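Local coordinates for protein putative fructosamine-3-kinase (Thermobifida fusca YX, PDB 3F7W) that probably acts as a kinase of the fructosamine kinase family, transferring phosphate to sugar-modified amines, although its own substrate has not been established, at residues A18-R23 / H30-E35; L42-L47 / D84-M89; W141-A146 / A177-A182; D184-A189 / G217-D222. One frame throughout, in Å; residues are numbered along the deposited sequence.

Interaction 1: residues A18-R23 / H30-E35; sequences AAVAER and HLYRVE
A19 to E22 run antiparallel to E35 to Y32, with the strand axes 4.3 Å apart at closest and their directions twisted to 145°. This is the beta hairpin that opens the N-lobe sheet of a protein-kinase-like fold. A21 and R33 form a hydrogen-bonded pair, A21 N giving to R33 O at 2.8 Å and R33 N returning the bond to A21 O. At the start of segment 18-23, A18 and A19 both face E35 in a classic beta bulge: E35 O is gripped twice, by A18 N at 2.7 Å and by A19 N at 3.1 Å. V20, E22, Y32 and V34 share one face, where V5 of helix 3-13 packs on V20, Y32 and V34. With V20 CG1 set anti to the backbone N (chi1 -179°), that methyl reaches Y32 CD2 at 3.7 Å, while the E22 stem runs alongside the same ring. A serine in place of Y32 would probably open a gap between V20, the E22 stem and V5. R33 projects from the other face, and R23 lies alongside it, guanidinium planes 34° apart. R33 NH1 makes a salt bridge with E35, two residues on, reaching OE1 at 3.1 Å within the guanidinium plane.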
loop_
_atom_site.group_PDB
_atom_site.type_symbol
_atom_site.label_atom_id
_atom_site.label_comp_id
_atom_site.label_asym_id
_atom_site.label_seq_id
_atom_site.Cartn_x
_atom_site.Cartn_y
_atom_site.Cartn_z
ATOM N N ALA A 18 -24.776 14.240 -10.062
ATOM C CA ALA A 18 -26.199 14.086 -9.702
ATOM C C ALA A 18 -26.409 13.885 -8.192
ATOM O O ALA A 18 -27.463 14.241 -7.672
ATOM C CB ALA A 18 -26.821 12.930 -10.471
ATOM N N ALA A 19 -25.421 13.342 -7.487
ATOM C CA ALA A 19 -25.576 13.049 -6.062
ATOM C C ALA A 19 -24.242 12.903 -5.358
ATOM O O ALA A 19 -23.235 12.515 -5.986
ATOM C CB ALA A 19 -26.424 11.768 -5.869
ATOM N N VAL A 20 -24.240 13.212 -4.057
ATOM C CA VAL A 20 -23.094 13.001 -3.174
ATOM C C VAL A 20 -23.572 12.373 -1.855
ATOM O O VAL A 20 -24.507 12.882 -1.245
ATOM C CB VAL A 20 -22.373 14.317 -2.818
ATOM C CG1 VAL A 20 -21.183 14.038 -1.912
ATOM C CG2 VAL A 20 -21.941 15.091 -4.064
ATOM N N ALA A 21 -22.939 11.288 -1.425
ATOM C CA ALA A 21 -23.270 10.635 -0.157
ATOM C C ALA A 21 -22.005 10.494 0.682
ATOM O O ALA A 21 -20.960 10.144 0.151
ATOM C CB ALA A 21 -23.885 9.238 -0.417
ATOM N N GLU A 22 -22.101 10.726 1.994
ATOM C CA GLU A 22 -20.934 10.568 2.879
ATOM C C GLU A 22 -20.610 9.093 3.113
ATOM O O GLU A 22 -21.516 8.262 3.259
ATOM C CB GLU A 22 -21.164 11.313 4.200
ATOM C CG GLU A 22 -21.228 12.824 3.987
ATOM C CD GLU A 22 -21.638 13.625 5.208
ATOM O OE1 GLU A 22 -22.288 13.070 6.129
ATOM O OE2 GLU A 22 -21.327 14.836 5.224
ATOM N N ARG A 23 -19.323 8.756 3.105
ATOM C CA ARG A 23 -18.875 7.394 3.375
ATOM C C ARG A 23 -17.768 7.383 4.433
ATOM O O ARG A 23 -16.888 6.528 4.403
ATOM C CB ARG A 23 -18.419 6.701 2.081
ATOM C CG ARG A 23 -19.562 6.403 1.098
ATOM C CD ARG A 23 -20.434 5.218 1.598
ATOM N NE ARG A 23 -21.519 4.885 0.670
ATOM C CZ ARG A 23 -22.685 5.524 0.592
ATOM N NH1 ARG A 23 -22.948 6.557 1.380
ATOM N NH2 ARG A 23 -23.602 5.134 -0.284
ATOM N N HIS A 30 -12.025 13.172 4.126
ATOM C CA HIS A 30 -13.367 12.654 4.144
ATOM C C HIS A 30 -13.628 11.815 2.894
ATOM O O HIS A 30 -13.021 12.059 1.843
ATOM C CB HIS A 30 -14.336 13.828 4.211
ATOM C CG HIS A 30 -14.128 14.691 5.419
ATOM N ND1 HIS A 30 -14.853 14.536 6.581
ATOM C CD2 HIS A 30 -13.244 15.689 5.661
ATOM C CE1 HIS A 30 -14.439 15.415 7.479
ATOM N NE2 HIS A 30 -13.457 16.118 6.949
ATOM N N LEU A 31 -14.539 10.842 3.008
ATOM C CA LEU A 31 -14.843 9.903 1.917
ATOM C C LEU A 31 -16.276 10.046 1.444
ATOM O O LEU A 31 -17.204 10.325 2.233
ATOM C CB LEU A 31 -14.600 8.464 2.388
ATOM C CG LEU A 31 -13.273 8.213 3.103
ATOM C CD1 LEU A 31 -13.134 6.725 3.519
ATOM C CD2 LEU A 31 -12.148 8.643 2.199
ATOM N N TYR A 32 -16.475 9.870 0.142
ATOM C CA TYR A 32 -17.782 10.064 -0.460
ATOM C C TYR A 32 -18.003 9.092 -1.610
ATOM O O TYR A 32 -17.061 8.728 -2.300
ATOM C CB TYR A 32 -17.942 11.479 -1.019
ATOM C CG TYR A 32 -17.696 12.565 -0.025
ATOM C CD1 TYR A 32 -16.420 13.089 0.150
ATOM C CD2 TYR A 32 -18.738 13.078 0.756
ATOM C CE1 TYR A 32 -16.179 14.093 1.104
ATOM C CE2 TYR A 32 -18.511 14.081 1.695
ATOM C CZ TYR A 32 -17.228 14.576 1.865
ATOM O OH TYR A 32 -17.017 15.560 2.791
ATOM N N ARG A 33 -19.260 8.720 -1.796
ATOM C CA ARG A 33 -19.754 8.157 -3.057
ATOM C C ARG A 33 -20.434 9.281 -3.834
ATOM O O ARG A 33 -21.391 9.891 -3.356
ATOM C CB ARG A 33 -20.746 7.026 -2.820
ATOM C CG ARG A 33 -21.195 6.304 -4.086
ATOM C CD ARG A 33 -22.297 5.323 -3.743
ATOM N NE ARG A 33 -22.718 4.471 -4.855
ATOM C CZ ARG A 33 -23.501 4.851 -5.858
ATOM N NH1 ARG A 33 -23.943 6.099 -5.958
ATOM N NH2 ARG A 33 -23.843 3.964 -6.788
ATOM N N VAL A 34 -19.917 9.564 -5.025
ATOM C CA VAL A 34 -20.432 10.653 -5.872
ATOM C C VAL A 34 -20.958 10.040 -7.158
ATOM O O VAL A 34 -20.238 9.286 -7.829
ATOM C CB VAL A 34 -19.323 11.699 -6.196
ATOM C CG1 VAL A 34 -19.865 12.756 -7.168
ATOM C CG2 VAL A 34 -18.829 12.349 -4.902
ATOM N N GLU A 35 -22.191 10.382 -7.515
ATOM C CA GLU A 35 -22.825 9.822 -8.694
ATOM C C GLU A 35 -22.968 10.882 -9.763
ATOM O O GLU A 35 -23.472 11.988 -9.517
ATOM C CB GLU A 35 -24.188 9.232 -8.339
ATOM C CG GLU A 35 -24.778 8.361 -9.445
ATOM C CD GLU A 35 -26.076 7.669 -9.029
ATOM O OE1 GLU A 35 -26.055 6.931 -8.025
ATOM O OE2 GLU A 35 -27.110 7.864 -9.712
#

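Interaction 2: residues L42-L47 / D84-M89; sequences LFVKAL and DRTLAM. With EDO (1,2-ethanediol), chain G.
F43 and M89, the latter a selenomethionine, point the same way from a hydrogen-bonded antiparallel pair, and M89 CG comes up to the edge of the F43 ring. That contact depends on M89 CG standing between its backbone N and carbonyl carbon (chi1 71°), which brings it 4.0 Å from F43 CB and puts SE near F43 CD2. On the reverse face V44 spreads its two methyls: CG2 meets A88 CB at 3.9 Å, and CG1 lies alongside T86 CG2 at 4.0 Å. Past the strand end, L47 CB sits over one face of the R85 guanidinium, toward its rim, 3.8 Å from R85 NH2, a nitrogen that hydrogen-bonds the carbonyl oxygens of P48 and A51. Backbone bonds between K45 and L87 tie the middle of the pair together, K45 N reaching L87 O at 2.8 Å. The K45 chain is extended beyond CG and carries NZ to E61 and D211, with a salt bridge to each; O1 of a bound ethanediol takes a further bond from NZ at 3.0 Å. A methionine in place of K45 would probably leave both carboxylates without their shared partner. The K45-E61 pair, between sheet and helix 57-68, is consistent with the lysine-glutamate salt bridge of the nucleotide site in protein-kinase-like folds.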
loop_
_atom_site.group_PDB
_atom_site.type_symbol
_atom_site.label_atom_id
_atom_site.label_comp_id
_atom_site.label_asym_id
_atom_site.label_seq_id
_atom_site.Cartn_x
_atom_site.Cartn_y
_atom_site.Cartn_z
ATOM N N LEU A 42 -18.509 7.256 -8.398
ATOM C CA LEU A 42 -17.135 7.588 -8.126
ATOM C C LEU A 42 -16.887 7.520 -6.633
ATOM O O LEU A 42 -17.745 7.917 -5.836
ATOM C CB LEU A 42 -16.829 8.998 -8.618
ATOM C CG LEU A 42 -17.006 9.333 -10.096
ATOM C CD1 LEU A 42 -16.637 10.822 -10.286
ATOM C CD2 LEU A 42 -16.144 8.381 -10.968
ATOM N N PHE A 43 -15.707 7.031 -6.266
ATOM C CA PHE A 43 -15.216 7.099 -4.897
ATOM C C PHE A 43 -14.345 8.358 -4.824
ATOM O O PHE A 43 -13.414 8.502 -5.604
ATOM C CB PHE A 43 -14.414 5.866 -4.530
ATOM C CG PHE A 43 -13.848 5.904 -3.121
ATOM C CD1 PHE A 43 -14.684 6.000 -2.042
ATOM C CD2 PHE A 43 -12.490 5.767 -2.892
ATOM C CE1 PHE A 43 -14.181 6.011 -0.754
ATOM C CE2 PHE A 43 -11.994 5.773 -1.584
ATOM C CZ PHE A 43 -12.850 5.907 -0.536
ATOM N N VAL A 44 -14.643 9.235 -3.877
ATOM C CA VAL A 44 -13.975 10.544 -3.802
ATOM C C VAL A 44 -13.426 10.742 -2.383
ATOM O O VAL A 44 -14.161 10.553 -1.388
ATOM C CB VAL A 44 -14.940 11.674 -4.200
ATOM C CG1 VAL A 44 -14.300 13.051 -4.070
ATOM C CG2 VAL A 44 -15.523 11.439 -5.658
ATOM N N LYS A 45 -12.134 11.057 -2.311
ATOM C CA LYS A 45 -11.482 11.521 -1.081
ATOM C C LYS A 45 -11.340 13.024 -1.205
ATOM O O LYS A 45 -11.021 13.556 -2.289
ATOM C CB LYS A 45 -10.091 10.939 -0.899
ATOM C CG LYS A 45 -10.016 9.466 -0.815
ATOM C CD LYS A 45 -8.588 8.990 -0.730
ATOM C CE LYS A 45 -8.536 7.461 -0.677
ATOM N NZ LYS A 45 -7.154 7.008 -0.351
ATOM N N ALA A 46 -11.561 13.718 -0.108
ATOM C CA ALA A 46 -11.471 15.180 -0.132
ATOM C C ALA A 46 -11.039 15.706 1.226
ATOM O O ALA A 46 -11.599 15.344 2.250
ATOM C CB ALA A 46 -12.813 15.806 -0.530
ATOM N N LEU A 47 -10.053 16.594 1.208
ATOM C CA LEU A 47 -9.733 17.397 2.358
ATOM C C LEU A 47 -10.805 18.479 2.500
ATOM O O LEU A 47 -11.382 18.901 1.510
ATOM C CB LEU A 47 -8.388 18.069 2.153
ATOM C CG LEU A 47 -7.215 17.112 2.237
ATOM C CD1 LEU A 47 -5.981 17.728 1.569
ATOM C CD2 LEU A 47 -7.007 16.852 3.696
ATOM N N ASP A 84 -4.574 18.708 -5.345
ATOM C CA ASP A 84 -3.959 18.508 -4.024
ATOM C C ASP A 84 -4.998 18.337 -2.909
ATOM O O ASP A 84 -4.635 17.961 -1.798
ATOM C CB ASP A 84 -3.039 19.668 -3.650
ATOM C CG ASP A 84 -1.821 19.771 -4.546
ATOM O OD1 ASP A 84 -1.309 18.737 -5.015
ATOM O OD2 ASP A 84 -1.379 20.910 -4.780
ATOM N N ARG A 85 -6.258 18.645 -3.204
ATOM C CA ARG A 85 -7.349 18.600 -2.182
ATOM C C ARG A 85 -8.348 17.431 -2.373
ATOM O O ARG A 85 -9.152 17.151 -1.468
ATOM C CB ARG A 85 -8.214 19.874 -2.264
ATOM C CG ARG A 85 -7.527 21.207 -2.506
ATOM C CD ARG A 85 -6.732 21.622 -1.300
ATOM N NE ARG A 85 -7.569 21.694 -0.106
ATOM C CZ ARG A 85 -7.093 21.852 1.123
ATOM N NH1 ARG A 85 -5.780 21.939 1.347
ATOM N NH2 ARG A 85 -7.921 21.879 2.126
ATOM N N THR A 86 -8.353 16.827 -3.575
ATOM C CA THR A 86 -9.478 15.989 -4.039
ATOM C C THR A 86 -8.926 14.862 -4.917
ATOM O O THR A 86 -8.017 15.073 -5.732
ATOM C CB THR A 86 -10.464 16.789 -4.869
ATOM O OG1 THR A 86 -10.676 18.076 -4.278
ATOM C CG2 THR A 86 -11.810 16.074 -5.031
ATOM N N LEU A 87 -9.450 13.665 -4.724
ATOM C CA LEU A 87 -9.100 12.539 -5.569
ATOM C C LEU A 87 -10.394 11.766 -5.851
ATOM O O LEU A 87 -11.065 11.330 -4.917
ATOM C CB LEU A 87 -8.044 11.667 -4.879
ATOM C CG LEU A 87 -7.600 10.364 -5.546
ATOM C CD1 LEU A 87 -7.081 10.587 -6.961
ATOM C CD2 LEU A 87 -6.533 9.623 -4.686
ATOM N N ALA A 88 -10.758 11.695 -7.134
ATOM C CA ALA A 88 -11.995 11.052 -7.629
ATOM C C ALA A 88 -11.579 9.859 -8.494
ATOM O O ALA A 88 -10.785 10.020 -9.442
ATOM C CB ALA A 88 -12.818 12.007 -8.470
HETATM N N MSE A 89 -12.100 8.686 -8.148
HETATM C CA MSE A 89 -11.770 7.460 -8.818
HETATM C C MSE A 89 -12.980 6.590 -8.989
HETATM O O MSE A 89 -14.040 6.835 -8.425
HETATM C CB MSE A 89 -10.700 6.695 -8.031
HETATM C CG MSE A 89 -11.155 6.104 -6.756
HETATM SE SE MSE A 89 -9.631 5.273 -5.858
HETATM C CE MSE A 89 -8.737 6.957 -5.447
HETATM C C1 EDO G . -5.431 10.328 0.840
HETATM O O1 EDO G . -5.520 8.971 1.294
HETATM C C2 EDO G . -4.047 10.542 0.316
HETATM O O2 EDO G . -3.988 9.752 -0.846
#

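Interaction 3: residues W141-A146 / A177-A182; sequences WPEFYA and ALDHLA
L178 and P142 carry most of the apolar packing here, L178 CD2 lying 4.1 Å from P142 CB. L178 CG lies anti to the backbone N (chi1 -168°), which carries the branched end across to helix 141-159 and divides its work. CD2 settles on the first turn, 4.1 Å from A146 CB, and approaches the edge of the Y145 ring; it also comes within 3.3 Å of the backbone oxygen P142 O. CD1 goes to the indole, 4.1 Å from W141 CZ3. A182 CB also reaches the indole, at its edge, 3.9 Å from W141 CZ3, and it touches P142 CG as well. Behind these contacts W141 CZ2 lies over one face of the Y145 ring, while Y145 CB covers part of a face of W141. L257 of helix 251-270 packs on both W141 and L178.

The polar contacts are fewer and lie at the margin. D179 has two conformers, and what follows holds for one of them. E143 OE2 and D179 OD2 stand 3.8 Å apart, two like charges whose closeness is probably unfavourable. A water gives a hydrogen bond to E143 OE1 at 2.7 Å and only a weak one to D179 OD1. E143 OE1 is bonded to T140 too.

Taken together, this is apolar helix packing in the helical C-lobe of a kinase-like fold, joining the start of helix 141-159 to the short helix 178-181.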
loop_
_atom_site.group_PDB
_atom_site.type_symbol
_atom_site.label_atom_id
_atom_site.label_comp_id
_atom_site.label_asym_id
_atom_site.label_seq_id
_atom_site.Cartn_x
_atom_site.Cartn_y
_atom_site.Cartn_z
ATOM N N TRP A 141 18.205 -3.362 -2.967
ATOM C CA TRP A 141 17.145 -3.462 -1.974
ATOM C C TRP A 141 17.587 -3.329 -0.498
ATOM O O TRP A 141 16.938 -2.602 0.264
ATOM C CB TRP A 141 16.291 -4.723 -2.202
ATOM C CG TRP A 141 15.133 -4.781 -1.261
ATOM C CD1 TRP A 141 13.979 -4.106 -1.357
ATOM C CD2 TRP A 141 15.071 -5.528 -0.050
ATOM N NE1 TRP A 141 13.171 -4.377 -0.275
ATOM C CE2 TRP A 141 13.818 -5.260 0.540
ATOM C CE3 TRP A 141 15.948 -6.403 0.590
ATOM C CZ2 TRP A 141 13.425 -5.823 1.737
ATOM C CZ3 TRP A 141 15.558 -6.963 1.792
ATOM C CH2 TRP A 141 14.289 -6.675 2.347
ATOM N N PRO A 142 18.655 -4.036 -0.075
ATOM C CA PRO A 142 18.978 -3.963 1.358
ATOM C C PRO A 142 19.197 -2.541 1.860
ATOM O O PRO A 142 18.691 -2.181 2.922
ATOM C CB PRO A 142 20.278 -4.802 1.480
ATOM C CG PRO A 142 20.216 -5.738 0.320
ATOM C CD PRO A 142 19.588 -4.924 -0.791
ATOM N N GLU A 143 19.919 -1.734 1.089
ATOM C CA GLU A 143 20.141 -0.334 1.459
ATOM C C GLU A 143 18.845 0.491 1.459
ATOM O O GLU A 143 18.593 1.288 2.354
ATOM C CB GLU A 143 21.148 0.296 0.492
ATOM C CG GLU A 143 22.585 -0.211 0.644
ATOM C CD GLU A 143 22.827 -1.660 0.184
ATOM O OE1 GLU A 143 22.071 -2.225 -0.658
ATOM O OE2 GLU A 143 23.821 -2.236 0.676
ATOM N N PHE A 144 18.064 0.340 0.407
ATOM C CA PHE A 144 16.773 0.975 0.331
ATOM C C PHE A 144 15.888 0.617 1.539
ATOM O O PHE A 144 15.297 1.490 2.180
ATOM C CB PHE A 144 16.105 0.552 -0.983
ATOM C CG PHE A 144 14.668 0.911 -1.077
ATOM C CD1 PHE A 144 14.279 2.225 -1.282
ATOM C CD2 PHE A 144 13.691 -0.075 -0.975
ATOM C CE1 PHE A 144 12.939 2.551 -1.360
ATOM C CE2 PHE A 144 12.347 0.254 -1.071
ATOM C CZ PHE A 144 11.981 1.564 -1.261
ATOM N N TYR A 145 15.804 -0.673 1.860
ATOM C CA TYR A 145 14.902 -1.116 2.909
ATOM C C TYR A 145 15.361 -0.590 4.274
ATOM O O TYR A 145 14.587 0.026 4.999
ATOM C CB TYR A 145 14.841 -2.632 2.921
ATOM C CG TYR A 145 13.721 -3.210 3.753
ATOM C CD1 TYR A 145 12.398 -2.914 3.464
ATOM C CD2 TYR A 145 13.980 -4.089 4.802
ATOM C CE1 TYR A 145 11.348 -3.480 4.209
ATOM C CE2 TYR A 145 12.945 -4.658 5.541
ATOM C CZ TYR A 145 11.626 -4.343 5.246
ATOM O OH TYR A 145 10.585 -4.885 5.974
ATOM N N ALA A 146 16.641 -0.795 4.589
ATOM C CA ALA A 146 17.205 -0.340 5.862
ATOM C C ALA A 146 17.025 1.169 6.038
ATOM O O ALA A 146 16.440 1.619 7.024
ATOM C CB ALA A 146 18.671 -0.742 5.993
ATOM N N ALA A 177 22.430 -7.885 9.709
ATOM C CA ALA A 177 22.445 -9.218 9.090
ATOM C C ALA A 177 21.752 -9.223 7.729
ATOM O O ALA A 177 21.621 -10.266 7.080
ATOM C CB ALA A 177 21.798 -10.232 10.036
ATOM N N LEU A 178 21.333 -8.042 7.287
ATOM C CA LEU A 178 20.428 -7.929 6.156
ATOM C C LEU A 178 21.023 -8.452 4.858
ATOM O O LEU A 178 20.308 -9.029 4.047
ATOM C CB LEU A 178 19.940 -6.479 5.992
ATOM C CG LEU A 178 18.787 -6.197 5.040
ATOM C CD1 LEU A 178 17.591 -7.094 5.347
ATOM C CD2 LEU A 178 18.397 -4.693 5.092
ATOM N N ASP A 179 22.323 -8.276 4.629
ATOM C CA ASP A 179 22.897 -8.719 3.344
ATOM C C ASP A 179 23.097 -10.251 3.281
ATOM O O ASP A 179 23.508 -10.779 2.250
ATOM C CB ASP A 179 24.168 -7.922 2.963
ATOM C CG ASP A 179 23.863 -6.728 2.031
ATOM O OD1 ASP A 179 23.686 -6.933 0.800
ATOM O OD2 ASP A 179 23.804 -5.580 2.534
ATOM N N HIS A 180 22.793 -10.958 4.369
ATOM C CA HIS A 180 22.524 -12.403 4.287
ATOM C C HIS A 180 21.023 -12.659 4.227
ATOM O O HIS A 180 20.540 -13.390 3.365
ATOM C CB HIS A 180 23.079 -13.175 5.480
ATOM C CG HIS A 180 22.511 -14.560 5.612
ATOM N ND1 HIS A 180 22.732 -15.551 4.677
ATOM C CD2 HIS A 180 21.714 -15.112 6.559
ATOM C CE1 HIS A 180 22.104 -16.652 5.047
ATOM N NE2 HIS A 180 21.475 -16.413 6.185
ATOM N N LEU A 181 20.284 -12.012 5.121
ATOM C CA LEU A 181 18.841 -12.291 5.279
ATOM C C LEU A 181 18.019 -11.968 4.025
ATOM O O LEU A 181 16.993 -12.595 3.779
ATOM C CB LEU A 181 18.275 -11.529 6.489
ATOM C CG LEU A 181 18.876 -11.943 7.840
ATOM C CD1 LEU A 181 18.363 -11.034 8.933
ATOM C CD2 LEU A 181 18.578 -13.402 8.189
ATOM N N ALA A 182 18.486 -11.003 3.234
ATOM C CA ALA A 182 17.776 -10.509 2.050
ATOM C C ALA A 182 17.455 -11.537 0.961
ATOM O O ALA A 182 16.530 -11.345 0.174
ATOM C CB ALA A 182 18.575 -9.352 1.435
HETATM O O HOH W 1 23.223 -4.514 -1.630
#

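Interaction 4: residues D184-A189 / G217-D222; sequences DPEPPA and GHREAD. With EDO (1,2-ethanediol), chain I.
A salt bridge from E186 to R219 and one short antiparallel bridge at A189 and G217 join the loop leading into strand 189-191 to the beginning of helix 219-229, in the C-lobe. A189 N gives to G217 O at 2.8 Å, and G217 N gives to A189 O at 3.0 Å. Just beyond, A189 CB packs on R219 CB at 3.6 Å. A chi1 of 63° tucks E186 CG over its own backbone, and the extended chain beyond it delivers OE2 to R219 NE at 2.9 Å. That bond lies in the guanidinium plane but meets OE2 on its syn side, 23° out of the carboxylate plane; NH1 and NH2 go on to A245 and P246. The other oxygen, E186 OE1, shares a water with E220 OE2, each 2.8 Å from it, which separates the two acids, and R254 forms a salt bridge with E220. H218 lies at the N-cap, its ND1 accepting from E220 N at 3.2 Å. One turn further on, D222 receives the backbone N-H groups of H192 and G193. That pattern is consistent with the helix aspartate that holds the catalytic-loop backbone in protein kinases.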
loop_
_atom_site.group_PDB
_atom_site.type_symbol
_atom_site.label_atom_id
_atom_site.label_comp_id
_atom_site.label_asym_id
_atom_site.label_seq_id
_atom_site.Cartn_x
_atom_site.Cartn_y
_atom_site.Cartn_z
ATOM N N ASP A 184 18.470 -13.239 -2.702
ATOM C CA ASP A 184 19.243 -12.790 -3.854
ATOM C C ASP A 184 18.612 -11.598 -4.538
ATOM O O ASP A 184 17.380 -11.533 -4.642
ATOM C CB ASP A 184 19.400 -13.914 -4.875
ATOM C CG ASP A 184 20.161 -15.106 -4.320
ATOM O OD1 ASP A 184 21.015 -14.939 -3.424
ATOM O OD2 ASP A 184 19.876 -16.215 -4.774
ATOM N N PRO A 185 19.453 -10.680 -5.057
ATOM C CA PRO A 185 18.946 -9.533 -5.807
ATOM C C PRO A 185 18.008 -9.967 -6.918
ATOM O O PRO A 185 18.276 -10.966 -7.591
ATOM C CB PRO A 185 20.207 -8.898 -6.398
ATOM C CG PRO A 185 21.332 -9.375 -5.556
ATOM C CD PRO A 185 20.929 -10.685 -4.976
ATOM N N GLU A 186 16.882 -9.273 -7.035
ATOM C CA GLU A 186 15.989 -9.393 -8.181
ATOM C C GLU A 186 15.453 -8.004 -8.548
ATOM O O GLU A 186 15.530 -7.074 -7.739
ATOM C CB GLU A 186 14.853 -10.383 -7.885
ATOM C CG GLU A 186 13.936 -9.965 -6.745
ATOM C CD GLU A 186 12.767 -10.908 -6.538
ATOM O OE1 GLU A 186 13.001 -12.093 -6.173
ATOM O OE2 GLU A 186 11.617 -10.444 -6.735
ATOM N N PRO A 187 14.921 -7.845 -9.772
ATOM C CA PRO A 187 14.507 -6.499 -10.156
ATOM C C PRO A 187 13.391 -5.926 -9.279
ATOM O O PRO A 187 12.551 -6.683 -8.766
ATOM C CB PRO A 187 14.022 -6.670 -11.607
ATOM C CG PRO A 187 14.651 -7.977 -12.079
ATOM C CD PRO A 187 14.740 -8.822 -10.863
ATOM N N PRO A 188 13.383 -4.597 -9.106
ATOM C CA PRO A 188 12.285 -3.966 -8.376
ATOM C C PRO A 188 10.948 -4.229 -9.062
ATOM O O PRO A 188 10.866 -4.228 -10.301
ATOM C CB PRO A 188 12.641 -2.479 -8.396
ATOM C CG PRO A 188 13.784 -2.312 -9.246
ATOM C CD PRO A 188 14.375 -3.616 -9.591
ATOM N N ALA A 189 9.920 -4.458 -8.236
ATOM C CA ALA A 189 8.552 -4.653 -8.673
ATOM C C ALA A 189 7.742 -3.360 -8.492
ATOM O O ALA A 189 8.101 -2.507 -7.684
ATOM C CB ALA A 189 7.922 -5.777 -7.864
ATOM N N GLY A 217 9.589 -1.637 -5.247
ATOM C CA GLY A 217 9.828 -2.341 -3.975
ATOM C C GLY A 217 10.058 -3.803 -4.263
ATOM O O GLY A 217 10.012 -4.229 -5.427
ATOM N N HIS A 218 10.309 -4.577 -3.218
ATOM C CA HIS A 218 10.396 -6.003 -3.367
ATOM C C HIS A 218 8.988 -6.551 -3.430
ATOM O O HIS A 218 8.169 -6.267 -2.566
ATOM C CB HIS A 218 11.170 -6.620 -2.199
ATOM C CG HIS A 218 11.756 -7.949 -2.516
ATOM N ND1 HIS A 218 10.993 -9.019 -2.947
ATOM C CD2 HIS A 218 13.040 -8.375 -2.500
ATOM C CE1 HIS A 218 11.787 -10.059 -3.145
ATOM N NE2 HIS A 218 13.031 -9.698 -2.873
ATOM N N ARG A 219 8.704 -7.352 -4.448
ATOM C CA ARG A 219 7.349 -7.905 -4.601
ATOM C C ARG A 219 6.912 -8.746 -3.394
ATOM O O ARG A 219 5.739 -8.814 -3.096
ATOM C CB ARG A 219 7.225 -8.697 -5.894
ATOM C CG ARG A 219 8.112 -9.930 -6.027
ATOM C CD ARG A 219 8.448 -10.194 -7.518
ATOM N NE ARG A 219 9.115 -11.480 -7.747
ATOM C CZ ARG A 219 8.523 -12.606 -8.162
ATOM N NH1 ARG A 219 7.226 -12.674 -8.385
ATOM N NH2 ARG A 219 9.251 -13.709 -8.334
ATOM N N GLU A 220 7.870 -9.375 -2.697
ATOM C CA GLU A 220 7.572 -10.110 -1.462
ATOM C C GLU A 220 6.907 -9.238 -0.396
ATOM O O GLU A 220 6.160 -9.753 0.411
ATOM C CB GLU A 220 8.807 -10.833 -0.920
ATOM C CG GLU A 220 9.237 -12.047 -1.816
ATOM C CD GLU A 220 10.531 -12.732 -1.378
ATOM O OE1 GLU A 220 10.872 -12.729 -0.168
ATOM O OE2 GLU A 220 11.193 -13.304 -2.257
ATOM N N ALA A 221 7.149 -7.916 -0.420
ATOM C CA ALA A 221 6.528 -6.987 0.519
ATOM C C ALA A 221 5.015 -7.094 0.476
ATOM O O ALA A 221 4.364 -7.223 1.509
ATOM C CB ALA A 221 6.976 -5.518 0.246
ATOM N N ASP A 222 4.444 -7.040 -0.719
ATOM C CA ASP A 222 2.971 -7.034 -0.841
ATOM C C ASP A 222 2.383 -8.353 -0.346
ATOM O O ASP A 222 1.392 -8.382 0.376
ATOM C CB ASP A 222 2.537 -6.785 -2.302
ATOM C CG ASP A 222 2.504 -5.274 -2.697
ATOM O OD1 ASP A 222 2.702 -4.368 -1.854
ATOM O OD2 ASP A 222 2.271 -5.010 -3.902
HETATM C C1 EDO I . 9.979 -7.985 -11.669
HETATM O O1 EDO I . 9.654 -6.605 -11.513
HETATM C C2 EDO I . 9.866 -8.687 -10.313
HETATM O O2 EDO I . 11.101 -8.648 -9.583
HETATM O O HOH W 2 16.140 -9.733 -2.653
HETATM O O HOH W 3 10.999 -7.813 -6.413
HETATM O O HOH W 4 10.836 -13.532 -5.040
HETATM O O HOH W 5 12.206 -13.394 -8.404
#

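Along the chain the four contacts come in series, two in each half of the molecule. Interactions 1 and 2 have centres about 10 Å apart and share one five-stranded antiparallel sheet: strands 29-36 and 41-46 are neighbours in it, joined by backbone hydrogen bonds, V34 with L42 and Y32 with V44. Interactions 3 and 4 lie on the other side of the chain's centre, their own centres about 12 Å apart, and touch where W141 NE1 packs on H218 CB. Between the pairs the centres are 30 to 43 Å apart, and the nearest atoms of interactions 2 and 4 about 15 Å. The division matches the two-lobed plan of kinase-like folds, a sheet-based N-lobe and a helical C-lobe.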